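Side-chain contacts in UDP-D-quinovosamine 4-dehydrogenase (Vibrio fischeri, PDB 3NKL), which probably acts as an oxidoreductase and lyase on nucleotide-linked sugars, this chain being a Rossmann-like, CoA-binding-type domain of the longer protein: residues L19-M22 and L23-G26; T50-R53 and P54-E58. All blocks are in the same frame, centred on the assembly; numbering follows the deposited sequence.

Interaction 1: residues L19-M22 and L23-G26; sequences LANM and LRQG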
# COMPACT_ATOMS: atom_id res chain seq x y z
N LEU B 19 -4.21 -8.65 6.05
CA LEU B 19 -3.80 -10.05 6.03
C LEU B 19 -3.41 -10.52 7.42
O LEU B 19 -3.83 -11.60 7.86
CB LEU B 19 -2.64 -10.28 5.06
CG LEU B 19 -2.11 -11.71 4.95
CD1 LEU B 19 -3.15 -12.64 4.38
CD2 LEU B 19 -0.85 -11.70 4.06
N ALA B 20 -2.61 -9.73 8.11
CA ALA B 20 -2.14 -10.18 9.42
C ALA B 20 -3.33 -10.45 10.35
O ALA B 20 -3.28 -11.35 11.18
CB ALA B 20 -1.18 -9.17 10.04
N ASN B 21 -4.42 -9.69 10.21
CA ASN B 21 -5.64 -9.96 10.99
C ASN B 21 -6.37 -11.21 10.53
O ASN B 21 -6.85 -11.99 11.35
CB ASN B 21 -6.61 -8.79 10.92
CG ASN B 21 -6.14 -7.59 11.70
OD1 ASN B 21 -6.64 -6.48 11.52
ND2 ASN B 21 -5.18 -7.81 12.59
N MSE B 22 -6.48 -11.38 9.22
CA MSE B 22 -6.99 -12.60 8.63
C MSE B 22 -6.28 -13.75 9.33
O MSE B 22 -6.91 -14.61 9.97
CB MSE B 22 -6.65 -12.64 7.14
CG MSE B 22 -7.66 -13.33 6.24
SE MSE B 22 -9.01 -12.04 5.72
CE MSE B 22 -7.81 -10.69 4.96
N LEU B 23 -4.95 -13.76 9.24
CA LEU B 23 -4.11 -14.85 9.79
C LEU B 23 -4.20 -14.99 11.32
O LEU B 23 -4.38 -16.09 11.84
CB LEU B 23 -2.65 -14.63 9.43
CG LEU B 23 -2.33 -14.40 7.95
CD1 LEU B 23 -0.84 -14.37 7.73
CD2 LEU B 23 -2.96 -15.48 7.07
N ARG B 24 -4.00 -13.87 12.02
CA ARG B 24 -3.84 -13.91 13.47
C ARG B 24 -5.08 -14.44 14.15
O ARG B 24 -5.00 -15.09 15.20
CB ARG B 24 -3.49 -12.54 14.03
CG ARG B 24 -2.16 -12.50 14.75
CD ARG B 24 -2.17 -11.40 15.78
NE ARG B 24 -2.65 -10.16 15.18
CZ ARG B 24 -1.91 -9.41 14.38
NH1 ARG B 24 -2.41 -8.29 13.87
NH2 ARG B 24 -0.68 -9.78 14.09
N GLN B 25 -6.24 -14.17 13.56
CA GLN B 25 -7.49 -14.70 14.07
C GLN B 25 -7.58 -16.17 13.72
O GLN B 25 -8.26 -16.95 14.39
CB GLN B 25 -8.69 -13.95 13.46
CG GLN B 25 -9.07 -14.42 12.05
CD GLN B 25 -10.23 -13.64 11.46
OE1 GLN B 25 -11.00 -13.01 12.18
NE2 GLN B 25 -10.36 -13.67 10.14
N GLY B 26 -6.88 -16.55 12.65
CA GLY B 26 -6.95 -17.91 12.13
C GLY B 26 -6.04 -18.90 12.84
O GLY B 26 -5.30 -18.55 13.76
O HOH W 1 -9.15 -16.41 8.56
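The carbonyl oxygen of Met22, a selenomethionine here, illustrates how one acceptor on a helix can be shared between backbone and solvent. Met22 O takes a weak bond from Gly26 N at 3.3 Å. A water also donates to it, and is in turn weakly bonded by Gln25 NE2. Gln25 CG is modelled 3.0 Å from Met22 O, its first torsion placing it between the backbone N and the carbonyl carbon, but this side chain, extended beyond CG, is poorly ordered. One turn earlier the helical pattern is firmer, and Leu23 N donates to Leu19 O at 2.8 Å. These residues lie on helix 14-25, the helix of a Rossmann-type beta-alpha-beta unit between strands 5-10 and 29-35. On its inner side Leu19 CD1 touches Leu23 CD2 at 3.9 Å, and both leucines pack on Ile9 of the first strand. Ala20 and Arg24 lean on Pro31 of the next. A bend at chi3 (-49°) turns the Arg24 guanidinium back so that one face lies over Ala20 O. Asn21 ND2 approaches Arg24 NH1 obliquely, at 3.1 Å, with the amide and guanidinium planes 77° apart; both are donors, so no bond joins them, and Asn21 ND2 instead gives a weak one to Gln47 OE1.

Interaction 2: residues T50-R53 and P54-E58; sequences TIYR and PKYLE. With SO4 (sulfate ion), chain K; SO4 (sulfate ion), chain J.
Backbone bonding between Arg53 and Tyr56 bridges this strand-to-helix turn: Tyr56 N donates to Arg53 O at 2.9 Å, and Leu57 N follows by donating to Pro54 O. These bonds span the passage from strand 49-52 into helix 57-64. Aromatic packing is the second element. The rings of Tyr52 and Tyr56 are nearly parallel, 18° apart, but slid so far past each other that they barely overlap, with centroids 5.3 Å apart and Tyr52 CD1 meeting Tyr56 CD1 at 3.4 Å. His42 adds an edge-to-face contact to Tyr56. Among the aliphatic contacts, the chains of Arg53 and Lys55 run side by side in the same direction. Arg53 begins with CG between its backbone N and carbonyl carbon (chi1 60°), and bends at chi2 and chi3 bring its chain alongside the extended lysine.

Other bonds go to two sulfate ions, probably from the crystallisation liquor. Arg53 NH2 makes a short but poorly directed, weak bond to O3 of the chain K sulfate at 2.6 Å, near the guanidinium plane. Lys55 N also donates to this ion, through O1, whose place is less sure. Tyr56 OH donates to O1 of the chain J sulfate at 2.7 Å and is itself bonded by Lys43 NZ. With cationic side chains and a backbone amide gathered at a strand-turn-helix junction, the surface appears suited to anions, perhaps phosphate-like groups, although a natural ligand is not established.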
# COMPACT_ATOMS: atom_id res chain seq x y z
N THR B 50 6.44 -5.92 14.89
CA THR B 50 7.32 -4.89 14.35
C THR B 50 7.65 -5.09 12.86
O THR B 50 7.54 -6.20 12.31
CB THR B 50 8.54 -4.56 15.27
OG1 THR B 50 9.78 -4.82 14.60
CG2 THR B 50 8.47 -5.35 16.57
N ILE B 51 8.00 -3.98 12.21
CA ILE B 51 8.23 -3.90 10.77
C ILE B 51 9.72 -3.70 10.54
O ILE B 51 10.35 -2.89 11.22
CB ILE B 51 7.50 -2.67 10.17
CG1 ILE B 51 6.00 -2.75 10.40
CG2 ILE B 51 7.76 -2.56 8.68
CD1 ILE B 51 5.27 -1.49 9.97
N TYR B 52 10.30 -4.42 9.58
CA TYR B 52 11.74 -4.33 9.34
C TYR B 52 12.04 -4.12 7.86
O TYR B 52 11.31 -4.59 7.00
CB TYR B 52 12.48 -5.60 9.79
CG TYR B 52 12.32 -5.95 11.25
CD1 TYR B 52 13.22 -5.49 12.19
CD2 TYR B 52 11.27 -6.75 11.68
CE1 TYR B 52 13.09 -5.82 13.53
CE2 TYR B 52 11.13 -7.09 13.01
CZ TYR B 52 12.04 -6.61 13.93
OH TYR B 52 11.90 -6.93 15.26
N ARG B 53 13.15 -3.45 7.59
CA ARG B 53 13.63 -3.29 6.22
C ARG B 53 14.11 -4.66 5.73
O ARG B 53 14.45 -5.54 6.54
CB ARG B 53 14.79 -2.28 6.18
CG ARG B 53 15.98 -2.71 7.05
CD ARG B 53 17.33 -2.42 6.40
NE ARG B 53 17.91 -1.14 6.81
CZ ARG B 53 18.74 -0.42 6.07
NH1 ARG B 53 19.23 0.72 6.53
NH2 ARG B 53 19.09 -0.84 4.85
N PRO B 54 14.13 -4.84 4.40
CA PRO B 54 14.39 -6.17 3.82
C PRO B 54 15.77 -6.72 4.15
O PRO B 54 16.01 -7.91 4.00
CB PRO B 54 14.28 -5.93 2.32
CG PRO B 54 13.52 -4.65 2.17
CD PRO B 54 13.78 -3.83 3.38
N LYS B 55 16.69 -5.86 4.57
CA LYS B 55 18.01 -6.31 4.99
C LYS B 55 17.90 -7.29 6.15
O LYS B 55 18.78 -8.13 6.37
CB LYS B 55 18.89 -5.11 5.39
CG LYS B 55 20.19 -5.47 6.11
CD LYS B 55 21.02 -4.19 6.35
CE LYS B 55 22.28 -4.45 7.19
NZ LYS B 55 23.01 -3.18 7.50
N TYR B 56 16.81 -7.19 6.90
CA TYR B 56 16.60 -8.08 8.06
C TYR B 56 16.04 -9.46 7.71
O TYR B 56 15.83 -10.27 8.60
CB TYR B 56 15.70 -7.40 9.10
CG TYR B 56 16.44 -6.45 10.02
CD1 TYR B 56 16.36 -6.57 11.40
CD2 TYR B 56 17.24 -5.44 9.51
CE1 TYR B 56 17.05 -5.71 12.24
CE2 TYR B 56 17.95 -4.58 10.34
CZ TYR B 56 17.84 -4.71 11.70
OH TYR B 56 18.53 -3.86 12.53
N LEU B 57 15.75 -9.73 6.43
CA LEU B 57 15.14 -10.99 6.02
C LEU B 57 15.91 -12.22 6.53
O LEU B 57 15.35 -13.12 7.16
CB LEU B 57 15.03 -11.07 4.50
CG LEU B 57 13.76 -10.49 3.87
CD1 LEU B 57 13.97 -10.39 2.37
CD2 LEU B 57 12.55 -11.35 4.20
N GLU B 58 17.20 -12.27 6.23
CA GLU B 58 17.99 -13.43 6.60
C GLU B 58 17.97 -13.69 8.09
O GLU B 58 17.74 -14.82 8.53
CB GLU B 58 19.43 -13.29 6.10
CG GLU B 58 19.54 -13.57 4.62
CD GLU B 58 20.58 -12.71 3.93
OE1 GLU B 58 20.21 -11.96 3.00
OE2 GLU B 58 21.76 -12.79 4.32
S SO4 K . 17.41 -2.76 2.37
O1 SO4 K . 16.86 -3.06 3.69
O2 SO4 K . 16.43 -2.00 1.59
O3 SO4 K . 18.62 -1.96 2.55
O4 SO4 K . 17.75 -4.00 1.66
S SO4 J . 19.65 -0.78 11.25
O1 SO4 J . 18.70 -1.13 12.31
O2 SO4 J . 20.58 0.21 11.78
O3 SO4 J . 20.40 -1.96 10.80
O4 SO4 J . 18.92 -0.21 10.12

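How the interactions relate
Two local contacts of one Rossmann-like domain show how chemistry follows position. Interaction 1 lies on a helix and is partly buried, its apolar side turned to the central sheet; interaction 2 lies at the surface, where a strand gives way to another helix. They share no element, their centres lie about 20 Å apart and their nearest atoms about 8 Å, yet both back onto strand 29-35. Backbone bonds, a leucine pair and an arginine folded back over a carbonyl make up the first, with Asn21 bonded within the protein and one carbonyl also reached by a water. In the second, a short turn held by backbone bonds and a tyrosine pair accompany a cluster of positive groups that holds sulfate.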